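Local atomic coordinates of 5-cytosine DNA methyltransferase (Entamoeba histolytica, PDB entry 3QV2), a protein that probably transfers methyl groups from S-adenosyl-L-methionine to the C5 position of cytosine in tRNA, and perhaps in DNA. Residues I14-G19 and W80-P85; N63-S68 and A105-H110; K98-P103 and S137-E142. One frame throughout, in Å; residues are numbered along the deposited sequence.

Contact 1. Residues I14-G19 and W80-P85; sequences IEFFSG and WFMSPP. With SAH (S-adenosyl-L-homocysteine), chain B.
Ile14 O accepts from Phe81 N across the contact at 3.2 Å, and weakly from Phe16 N of its own strand. Phe16 N also donates to Phe81 O at 2.9 Å. The bonds across the contact pair two neighbouring parallel strands of the Rossmann-like sheet of the class I methyltransferase fold. Glu15, between the two bonded residues of its strand, is the centre of an inverse gamma turn. On one side of the sheet, Phe16 turns its edge to the face of Trp80, with ring planes at 79°. Phe16 CE2 sits over the five-membered ring, 3.6 Å from Trp80 CD2. Met82 CE reaches back to Phe16 CD2 because its chain bends at the last torsion (chi3 58°). The side chain of Glu15 lies on the other side of the sheet and is held by Tyr51 OH and Arg24 N.

Past the strand ends both segments line the cofactor pocket. Both prolines lie across one face of the Phe17 ring. Pro84 CA and Pro85 CD are each 4.0 Å from its centroid in CH-pi contacts. The ribose of S-adenosyl-L-homocysteine lies at the ring edge, with O4' 3.3 Å from Phe17 CD1. Pro85 CG touches C8 of the adenine. At the amino acid end, the ligand N donates to Ser83 OG at 2.6 Å.

Contact 2. Residues N63-S68 and A105-H110; sequences NLDSIS and AKSVLH. With SAH (S-adenosyl-L-homocysteine), chain B.
His110 reaches from the first turns of helix 106-115 to the loop 63-68, and its NE2 donates to Ile67 O at 2.7 Å. The contact forms part of the adenine pocket of this Rossmann-like methyltransferase. The His110 bond is nearly straight, 169° at the hydrogen, and the acceptor lies in the ring plane. CG is anti to the backbone N (chi1 174°), which carries the imidazole out across the loop. Asp65 O lies over one ring face, 3.4 Å from His110 CG. The other ring nitrogen, ND1, is hydrogen-bonded to Asp114 OD2, one turn further along the helix. With both nitrogens engaged, the rotation of the ring is fixed.

Asp65 turns its carboxylate toward the start of the helix. OD1 comes within 3.1 Å of Ser107 CB. A water joins the two side chains by donating to Asp65 OD1 and accepting from Ser107 OG. The Lys106 chain runs extended to its last bond, then bends (chi4 -63°), leaving Lys106 NZ 3.4 Å from Asp65 O.

Asn63 serves the loop and the ligand with one atom. Its OD1 accepts from Asp65 N in an Asx turn, in the carbonyl plane on a lone pair. The same oxygen accepts from N6 of S-adenosyl-L-homocysteine at 2.9 Å. Leu64 N donates to adenine N1, and Leu64 CB packs against Ser107 CB at 3.7 Å.

Contact 3. Residues K98-P103 and S137-E142; sequences KDINDP and SLVFKE
Asp99 points its carboxylate at the start of helix 138-149, where OD2 accepts from Leu138 N at 2.9 Å. The bond uses the syn lone pair of OD2 and is bent, 136° at the hydrogen. Asp99 CG sits between the backbone N and the carbonyl carbon (chi1 57°), which brings the acid up to the helix end. Ser137 is the N-cap, and its OG accepts from Phe140 N at 3.0 Å. Two side chains therefore take up amide hydrogens of the first turn, and the Asp99 charge would probably be eased by the helix dipole. Ser137 OG also bonds to Phe134 O.

The close packing is around the buried Asp99, Ser137 and Val139. Val139 CG2 lies 3.5 Å from Asp99 O. Ile100 CD1 meets the same methyl at 3.9 Å, and its chain, with CG1 anti to the backbone N (chi1 -163°), crosses that of Glu142. Leu138, Ile100 and Glu142, all partly exposed, form the more open side. There Ile100 CB and Leu138 CB are 4.2 Å apart. Glu142 OE1 approaches Ile100 CD1, but the carboxylate forms its salt bridge with Arg113 through OE2.

The contact joins the loop between helices 91-94 and 106-115 to the N-terminal end of helix 138-149. Ile93 and Met94 touch Asp99, while Leu109 of helix 106-115 packs on both Ile100 and Val139.

Overall arrangement
From the N terminus, segment 14-19 enters contact 1 first, and the chain returns to it at segment 80-85 after 60 intervening residues. Within that excursion lies loop 63-68, the first half of contact 2. Contact 2 closes at helix 106-115, so contacts 1 and 2 cross. Contact 3 opens at 98-103, before contact 2 closes, and ends at helix 138-149; these two cross as well. Contacts 1 and 3 follow in series and do not touch, their centres about 17 Å apart. Helix 106-115 links them: Val108 packs on Pro84 and on Val139. Contacts 1 and 2 share the ligand, and Phe17 meets Leu64 and Ser107 between them.

Contact 1. Residues I14-G19 and W80-P85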
loop_
_atom_site.group_PDB
_atom_site.type_symbol
_atom_site.label_atom_id
_atom_site.label_comp_id
_atom_site.label_asym_id
_atom_site.label_seq_id
_atom_site.Cartn_x
_atom_site.Cartn_y
_atom_site.Cartn_z
ATOM N N ILE A 14 10.068 9.470 -9.241
ATOM C CA ILE A 14 10.973 8.485 -8.669
ATOM C C ILE A 14 10.191 7.661 -7.653
ATOM O O ILE A 14 9.799 8.166 -6.601
ATOM C CB ILE A 14 12.177 9.135 -7.966
ATOM C CG1 ILE A 14 12.897 10.107 -8.901
ATOM C CG2 ILE A 14 13.135 8.062 -7.471
ATOM C CD1 ILE A 14 14.119 10.754 -8.281
ATOM N N GLU A 15 9.957 6.393 -7.975
ATOM C CA GLU A 15 9.135 5.528 -7.138
ATOM C C GLU A 15 9.979 4.807 -6.089
ATOM O O GLU A 15 10.357 3.650 -6.270
ATOM C CB GLU A 15 8.383 4.521 -8.011
ATOM C CG GLU A 15 7.201 3.839 -7.340
ATOM C CD GLU A 15 6.366 3.036 -8.324
ATOM O OE1 GLU A 15 5.368 2.421 -7.896
ATOM O OE2 GLU A 15 6.706 3.022 -9.526
ATOM N N PHE A 16 10.276 5.500 -4.996
ATOM C CA PHE A 16 11.071 4.925 -3.918
ATOM C C PHE A 16 10.316 3.800 -3.217
ATOM O O PHE A 16 9.104 3.888 -3.016
ATOM C CB PHE A 16 11.460 5.999 -2.902
ATOM C CG PHE A 16 12.357 7.070 -3.459
ATOM C CD1 PHE A 16 13.680 6.796 -3.757
ATOM C CD2 PHE A 16 11.883 8.356 -3.664
ATOM C CE1 PHE A 16 14.510 7.779 -4.260
ATOM C CE2 PHE A 16 12.710 9.345 -4.165
ATOM C CZ PHE A 16 14.025 9.056 -4.464
ATOM N N PHE A 17 11.041 2.750 -2.840
ATOM C CA PHE A 17 10.438 1.583 -2.206
ATOM C C PHE A 17 9.257 1.108 -3.044
ATOM O O PHE A 17 8.171 0.854 -2.525
ATOM C CB PHE A 17 9.986 1.916 -0.782
ATOM C CG PHE A 17 10.958 2.776 -0.024
ATOM C CD1 PHE A 17 12.080 2.223 0.573
ATOM C CD2 PHE A 17 10.753 4.142 0.087
ATOM C CE1 PHE A 17 12.978 3.016 1.266
ATOM C CE2 PHE A 17 11.646 4.940 0.777
ATOM C CZ PHE A 17 12.760 4.376 1.368
ATOM N N SER A 18 9.491 0.983 -4.348
ATOM C CA SER A 18 8.433 0.723 -5.322
ATOM C C SER A 18 7.598 -0.528 -5.053
ATOM O O SER A 18 6.420 -0.575 -5.405
ATOM C CB SER A 18 9.016 0.669 -6.737
ATOM O OG SER A 18 10.165 -0.157 -6.783
ATOM N N GLY A 19 8.202 -1.538 -4.438
ATOM C CA GLY A 19 7.497 -2.779 -4.166
ATOM C C GLY A 19 6.929 -3.400 -5.429
ATOM O O GLY A 19 7.675 -3.729 -6.352
ATOM N N TRP A 80 8.199 12.752 -6.185
ATOM C CA TRP A 80 8.607 11.661 -5.311
ATOM C C TRP A 80 7.398 10.883 -4.805
ATOM O O TRP A 80 6.545 11.432 -4.110
ATOM C CB TRP A 80 9.392 12.193 -4.111
ATOM C CG TRP A 80 10.818 12.548 -4.396
ATOM C CD1 TRP A 80 11.403 12.696 -5.621
ATOM C CD2 TRP A 80 11.843 12.794 -3.430
ATOM N NE1 TRP A 80 12.730 13.023 -5.474
ATOM C CE2 TRP A 80 13.027 13.088 -4.131
ATOM C CE3 TRP A 80 11.877 12.794 -2.029
ATOM C CZ2 TRP A 80 14.228 13.380 -3.494
ATOM C CZ3 TRP A 80 13.071 13.084 -1.392
ATOM C CH2 TRP A 80 14.229 13.373 -2.124
ATOM N N PHE A 81 7.327 9.606 -5.164
ATOM C CA PHE A 81 6.350 8.696 -4.577
ATOM C C PHE A 81 7.087 7.720 -3.676
ATOM O O PHE A 81 8.142 7.202 -4.047
ATOM C CB PHE A 81 5.588 7.926 -5.657
ATOM C CG PHE A 81 4.584 8.755 -6.403
ATOM C CD1 PHE A 81 4.332 10.063 -6.031
ATOM C CD2 PHE A 81 3.883 8.221 -7.472
ATOM C CE1 PHE A 81 3.406 10.825 -6.714
ATOM C CE2 PHE A 81 2.956 8.980 -8.160
ATOM C CZ PHE A 81 2.718 10.283 -7.778
ATOM N N MET A 82 6.541 7.465 -2.491
ATOM C CA MET A 82 7.210 6.571 -1.555
ATOM C C MET A 82 6.310 6.044 -0.442
ATOM O O MET A 82 5.467 6.764 0.097
ATOM C CB MET A 82 8.421 7.266 -0.931
ATOM C CG MET A 82 8.061 8.397 0.017
ATOM S SD MET A 82 9.502 9.064 0.869
ATOM C CE MET A 82 10.513 9.563 -0.519
ATOM N N SER A 83 6.506 4.776 -0.109
ATOM C CA SER A 83 5.920 4.186 1.084
ATOM C C SER A 83 7.018 3.442 1.833
ATOM O O SER A 83 7.217 2.242 1.634
ATOM C CB SER A 83 4.768 3.248 0.723
ATOM O OG SER A 83 5.184 2.267 -0.206
ATOM N N PRO A 84 7.752 4.167 2.688
ATOM C CA PRO A 84 8.919 3.649 3.409
ATOM C C PRO A 84 8.571 2.445 4.272
ATOM O O PRO A 84 7.409 2.280 4.639
ATOM C CB PRO A 84 9.327 4.828 4.300
ATOM C CG PRO A 84 8.773 6.035 3.615
ATOM C CD PRO A 84 7.482 5.579 3.012
ATOM N N PRO A 85 9.571 1.608 4.593
ATOM C CA PRO A 85 9.356 0.477 5.498
ATOM C C PRO A 85 8.607 0.931 6.747
ATOM O O PRO A 85 8.938 1.974 7.312
ATOM C CB PRO A 85 10.779 0.046 5.851
ATOM C CG PRO A 85 11.581 0.420 4.652
ATOM C CD PRO A 85 10.968 1.694 4.135
HETATM N N SAH B . 4.205 0.444 -1.756
HETATM C CA SAH B . 4.849 -0.694 -2.382
HETATM C CB SAH B . 5.613 -1.520 -1.356
HETATM C CG SAH B . 6.155 -0.835 -0.125
HETATM S SD SAH B . 6.974 -1.868 1.106
HETATM C C SAH B . 3.812 -1.524 -3.095
HETATM O O SAH B . 4.002 -2.763 -3.257
HETATM O OXT SAH B . 2.746 -0.974 -3.537
HETATM C "C5'" SAH B . 8.610 -1.236 1.408
HETATM C "C4'" SAH B . 9.678 -1.552 0.426
HETATM O "O4'" SAH B . 10.780 -0.762 0.706
HETATM C "C3'" SAH B . 10.091 -2.949 0.581
HETATM O "O3'" SAH B . 9.719 -3.674 -0.541
HETATM C "C2'" SAH B . 11.525 -2.956 0.722
HETATM O "O2'" SAH B . 12.083 -3.865 -0.161
HETATM C "C1'" SAH B . 11.941 -1.591 0.387
HETATM N N9 SAH B . 13.152 -1.226 1.064
HETATM C C8 SAH B . 13.497 -1.346 2.353
HETATM N N7 SAH B . 14.740 -0.853 2.482
HETATM C C5 SAH B . 15.166 -0.429 1.267
HETATM C C6 SAH B . 16.351 0.157 0.817
HETATM N N6 SAH B . 17.436 0.422 1.730
HETATM N N1 SAH B . 16.454 0.464 -0.488
HETATM C C2 SAH B . 15.460 0.226 -1.355
HETATM N N3 SAH B . 14.316 -0.333 -0.945
HETATM C C4 SAH B . 14.146 -0.667 0.347
#

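Contact 2. Residues N63-S68 and A105-H110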
loop_
_atom_site.group_PDB
_atom_site.type_symbol
_atom_site.label_atom_id
_atom_site.label_comp_id
_atom_site.label_asym_id
_atom_site.label_seq_id
_atom_site.Cartn_x
_atom_site.Cartn_y
_atom_site.Cartn_z
ATOM N N ASN A 63 20.890 0.747 -3.148
ATOM C CA ASN A 63 20.384 0.883 -1.784
ATOM C C ASN A 63 20.105 2.338 -1.417
ATOM O O ASN A 63 20.967 3.201 -1.568
ATOM C CB ASN A 63 21.357 0.263 -0.779
ATOM C CG ASN A 63 20.689 -0.098 0.533
ATOM O OD1 ASN A 63 20.331 0.776 1.322
ATOM N ND2 ASN A 63 20.522 -1.393 0.775
ATOM N N LEU A 64 18.894 2.598 -0.932
ATOM C CA LEU A 64 18.455 3.956 -0.633
ATOM C C LEU A 64 19.093 4.522 0.632
ATOM O O LEU A 64 18.909 5.697 0.955
ATOM C CB LEU A 64 16.928 4.018 -0.531
ATOM C CG LEU A 64 16.153 4.204 -1.839
ATOM C CD1 LEU A 64 16.773 3.401 -2.965
ATOM C CD2 LEU A 64 14.686 3.836 -1.663
ATOM N N ASP A 65 19.844 3.688 1.342
ATOM C CA ASP A 65 20.546 4.138 2.540
ATOM C C ASP A 65 21.691 5.083 2.198
ATOM O O ASP A 65 22.029 5.968 2.982
ATOM C CB ASP A 65 21.097 2.947 3.331
ATOM C CG ASP A 65 20.006 2.116 3.974
ATOM O OD1 ASP A 65 18.861 2.603 4.073
ATOM O OD2 ASP A 65 20.300 0.976 4.392
ATOM N N SER A 66 22.284 4.895 1.022
ATOM C CA SER A 66 23.509 5.608 0.674
ATOM C C SER A 66 23.514 6.196 -0.735
ATOM O O SER A 66 24.533 6.726 -1.178
ATOM C CB SER A 66 24.714 4.678 0.835
ATOM O OG SER A 66 24.629 3.580 -0.061
ATOM N N ILE A 67 22.390 6.106 -1.440
ATOM C CA ILE A 67 22.325 6.617 -2.808
ATOM C C ILE A 67 22.725 8.093 -2.868
ATOM O O ILE A 67 22.289 8.902 -2.048
ATOM C CB ILE A 67 20.934 6.411 -3.443
ATOM C CG1 ILE A 67 20.968 6.780 -4.929
ATOM C CG2 ILE A 67 19.882 7.221 -2.703
ATOM C CD1 ILE A 67 19.702 6.435 -5.682
ATOM N N SER A 68 23.565 8.436 -3.840
ATOM C CA SER A 68 24.111 9.785 -3.938
ATOM C C SER A 68 23.105 10.773 -4.515
ATOM O O SER A 68 22.173 10.385 -5.218
ATOM C CB SER A 68 25.385 9.788 -4.787
ATOM O OG SER A 68 25.089 9.536 -6.152
ATOM N N ALA A 105 14.787 2.670 8.945
ATOM C CA ALA A 105 14.349 4.037 8.693
ATOM C C ALA A 105 15.476 4.852 8.072
ATOM O O ALA A 105 15.278 5.993 7.657
ATOM C CB ALA A 105 13.873 4.685 9.981
ATOM N N LYS A 106 16.660 4.250 8.010
ATOM C CA LYS A 106 17.855 4.926 7.518
ATOM C C LYS A 106 17.685 5.458 6.097
ATOM O O LYS A 106 18.179 6.537 5.765
ATOM C CB LYS A 106 19.060 3.985 7.589
ATOM C CG LYS A 106 20.398 4.655 7.329
ATOM C CD LYS A 106 21.554 3.714 7.632
ATOM C CE LYS A 106 22.896 4.405 7.457
ATOM N NZ LYS A 106 23.118 4.844 6.052
ATOM N N SER A 107 16.981 4.703 5.260
ATOM C CA SER A 107 16.792 5.088 3.865
ATOM C C SER A 107 15.920 6.335 3.702
ATOM O O SER A 107 16.244 7.225 2.918
ATOM C CB SER A 107 16.217 3.921 3.057
ATOM O OG SER A 107 15.080 3.366 3.696
ATOM N N VAL A 108 14.819 6.398 4.445
ATOM C CA VAL A 108 13.888 7.516 4.321
ATOM C C VAL A 108 14.445 8.788 4.957
ATOM O O VAL A 108 14.168 9.895 4.495
ATOM C CB VAL A 108 12.504 7.187 4.920
ATOM C CG1 VAL A 108 12.583 7.107 6.436
ATOM C CG2 VAL A 108 11.479 8.226 4.487
ATOM N N LEU A 109 15.233 8.628 6.015
ATOM C CA LEU A 109 15.902 9.766 6.635
ATOM C C LEU A 109 16.974 10.311 5.698
ATOM O O LEU A 109 17.165 11.521 5.593
ATOM C CB LEU A 109 16.528 9.366 7.973
ATOM C CG LEU A 109 15.565 9.117 9.135
ATOM C CD1 LEU A 109 16.303 8.536 10.335
ATOM C CD2 LEU A 109 14.840 10.399 9.511
ATOM N N HIS A 110 17.666 9.401 5.021
ATOM C CA HIS A 110 18.705 9.767 4.069
ATOM C C HIS A 110 18.150 10.661 2.966
ATOM O O HIS A 110 18.737 11.691 2.634
ATOM C CB HIS A 110 19.321 8.508 3.459
ATOM C CG HIS A 110 20.294 8.787 2.355
ATOM N ND1 HIS A 110 21.412 9.573 2.530
ATOM C CD2 HIS A 110 20.315 8.385 1.062
ATOM C CE1 HIS A 110 22.082 9.642 1.392
ATOM N NE2 HIS A 110 21.436 8.930 0.486
HETATM N N SAH B . 4.205 0.444 -1.756
HETATM C CA SAH B . 4.849 -0.694 -2.382
HETATM C CB SAH B . 5.613 -1.520 -1.356
HETATM C CG SAH B . 6.155 -0.835 -0.125
HETATM S SD SAH B . 6.974 -1.868 1.106
HETATM C C SAH B . 3.812 -1.524 -3.095
HETATM O O SAH B . 4.002 -2.763 -3.257
HETATM O OXT SAH B . 2.746 -0.974 -3.537
HETATM C "C5'" SAH B . 8.610 -1.236 1.408
HETATM C "C4'" SAH B . 9.678 -1.552 0.426
HETATM O "O4'" SAH B . 10.780 -0.762 0.706
HETATM C "C3'" SAH B . 10.091 -2.949 0.581
HETATM O "O3'" SAH B . 9.719 -3.674 -0.541
HETATM C "C2'" SAH B . 11.525 -2.956 0.722
HETATM O "O2'" SAH B . 12.083 -3.865 -0.161
HETATM C "C1'" SAH B . 11.941 -1.591 0.387
HETATM N N9 SAH B . 13.152 -1.226 1.064
HETATM C C8 SAH B . 13.497 -1.346 2.353
HETATM N N7 SAH B . 14.740 -0.853 2.482
HETATM C C5 SAH B . 15.166 -0.429 1.267
HETATM C C6 SAH B . 16.351 0.157 0.817
HETATM N N6 SAH B . 17.436 0.422 1.730
HETATM N N1 SAH B . 16.454 0.464 -0.488
HETATM C C2 SAH B . 15.460 0.226 -1.355
HETATM N N3 SAH B . 14.316 -0.333 -0.945
HETATM C C4 SAH B . 14.146 -0.667 0.347
HETATM O O HOH W 1 16.682 1.677 5.392
#

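Contact 3. Residues K98-P103 and S137-E142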
loop_
_atom_site.group_PDB
_atom_site.type_symbol
_atom_site.label_atom_id
_atom_site.label_comp_id
_atom_site.label_asym_id
_atom_site.label_seq_id
_atom_site.Cartn_x
_atom_site.Cartn_y
_atom_site.Cartn_z
ATOM N N LYS A 98 13.319 4.652 19.669
ATOM C CA LYS A 98 14.246 3.812 18.921
ATOM C C LYS A 98 13.967 3.840 17.418
ATOM O O LYS A 98 14.750 3.323 16.622
ATOM C CB LYS A 98 14.195 2.376 19.438
ATOM C CG LYS A 98 14.727 2.203 20.856
ATOM C CD LYS A 98 16.057 1.478 20.850
ATOM C CE LYS A 98 15.907 0.102 20.225
ATOM N NZ LYS A 98 17.182 -0.665 20.241
ATOM N N ASP A 99 12.848 4.442 17.034
ATOM C CA ASP A 99 12.471 4.529 15.625
ATOM C C ASP A 99 13.445 5.389 14.821
ATOM O O ASP A 99 13.753 5.080 13.670
ATOM C CB ASP A 99 11.045 5.066 15.478
ATOM C CG ASP A 99 10.857 6.418 16.137
ATOM O OD1 ASP A 99 11.407 6.628 17.236
ATOM O OD2 ASP A 99 10.157 7.274 15.554
ATOM N N ILE A 100 13.930 6.466 15.433
ATOM C CA ILE A 100 14.833 7.389 14.753
ATOM C C ILE A 100 16.197 6.752 14.504
ATOM O O ILE A 100 16.939 7.177 13.621
ATOM C CB ILE A 100 15.021 8.690 15.560
ATOM C CG1 ILE A 100 15.611 9.789 14.673
ATOM C CG2 ILE A 100 15.892 8.444 16.784
ATOM C CD1 ILE A 100 14.711 10.194 13.527
ATOM N N ASN A 101 16.522 5.730 15.287
ATOM C CA ASN A 101 17.805 5.052 15.151
ATOM C C ASN A 101 17.656 3.680 14.503
ATOM O O ASN A 101 18.640 2.971 14.296
ATOM C CB ASN A 101 18.497 4.932 16.510
ATOM C CG ASN A 101 18.798 6.283 17.131
ATOM O OD1 ASN A 101 18.263 6.627 18.185
ATOM N ND2 ASN A 101 19.660 7.056 16.480
ATOM N N ASP A 102 16.419 3.316 14.181
ATOM C CA ASP A 102 16.135 2.036 13.541
ATOM C C ASP A 102 16.719 1.998 12.131
ATOM O O ASP A 102 16.448 2.879 11.317
ATOM C CB ASP A 102 14.626 1.786 13.503
ATOM C CG ASP A 102 14.278 0.369 13.098
ATOM O OD1 ASP A 102 13.378 -0.226 13.728
ATOM O OD2 ASP A 102 14.899 -0.151 12.149
ATOM N N PRO A 103 17.527 0.968 11.839
ATOM C CA PRO A 103 18.211 0.832 10.546
ATOM C C PRO A 103 17.257 0.808 9.350
ATOM O O PRO A 103 17.658 1.192 8.252
ATOM C CB PRO A 103 18.953 -0.506 10.674
ATOM C CG PRO A 103 18.308 -1.213 11.824
ATOM C CD PRO A 103 17.855 -0.137 12.754
ATOM N N SER A 137 5.761 9.476 14.744
ATOM C CA SER A 137 7.154 9.055 14.864
ATOM C C SER A 137 8.115 10.236 14.900
ATOM O O SER A 137 7.821 11.307 14.367
ATOM C CB SER A 137 7.537 8.115 13.717
ATOM O OG SER A 137 7.522 8.792 12.473
ATOM N N LEU A 138 9.265 10.034 15.534
ATOM C CA LEU A 138 10.322 11.035 15.530
ATOM C C LEU A 138 10.881 11.170 14.121
ATOM O O LEU A 138 11.381 12.226 13.738
ATOM C CB LEU A 138 11.437 10.649 16.503
ATOM C CG LEU A 138 11.089 10.703 17.991
ATOM C CD1 LEU A 138 12.213 10.112 18.834
ATOM C CD2 LEU A 138 10.780 12.133 18.414
ATOM N N VAL A 139 10.790 10.089 13.354
ATOM C CA VAL A 139 11.253 10.091 11.972
ATOM C C VAL A 139 10.478 11.097 11.132
ATOM O O VAL A 139 11.068 11.937 10.455
ATOM C CB VAL A 139 11.130 8.698 11.329
ATOM C CG1 VAL A 139 11.374 8.783 9.825
ATOM C CG2 VAL A 139 12.092 7.720 11.988
ATOM N N PHE A 140 9.153 11.012 11.173
ATOM C CA PHE A 140 8.326 11.927 10.395
ATOM C C PHE A 140 8.354 13.344 10.953
ATOM O O PHE A 140 8.274 14.313 10.199
ATOM C CB PHE A 140 6.881 11.435 10.295
ATOM C CG PHE A 140 5.985 12.369 9.535
ATOM C CD1 PHE A 140 4.984 13.076 10.181
ATOM C CD2 PHE A 140 6.162 12.557 8.174
ATOM C CE1 PHE A 140 4.165 13.939 9.480
ATOM C CE2 PHE A 140 5.349 13.420 7.469
ATOM C CZ PHE A 140 4.349 14.112 8.122
ATOM N N LYS A 141 8.460 13.465 12.273
ATOM C CA LYS A 141 8.568 14.776 12.901
ATOM C C LYS A 141 9.710 15.554 12.261
ATOM O O LYS A 141 9.588 16.745 11.978
ATOM C CB LYS A 141 8.806 14.643 14.406
ATOM C CG LYS A 141 9.058 15.972 15.100
ATOM C CD LYS A 141 9.424 15.778 16.561
ATOM C CE LYS A 141 9.826 17.093 17.214
ATOM N NZ LYS A 141 8.710 18.080 17.229
ATOM N N GLU A 142 10.821 14.862 12.027
ATOM C CA GLU A 142 11.992 15.468 11.407
ATOM C C GLU A 142 11.757 15.718 9.920
ATOM O O GLU A 142 12.107 16.777 9.399
ATOM C CB GLU A 142 13.220 14.580 11.614
ATOM C CG GLU A 142 14.525 15.183 11.122
ATOM C CD GLU A 142 15.722 14.315 11.455
ATOM O OE1 GLU A 142 15.556 13.334 12.211
ATOM O OE2 GLU A 142 16.830 14.614 10.963
#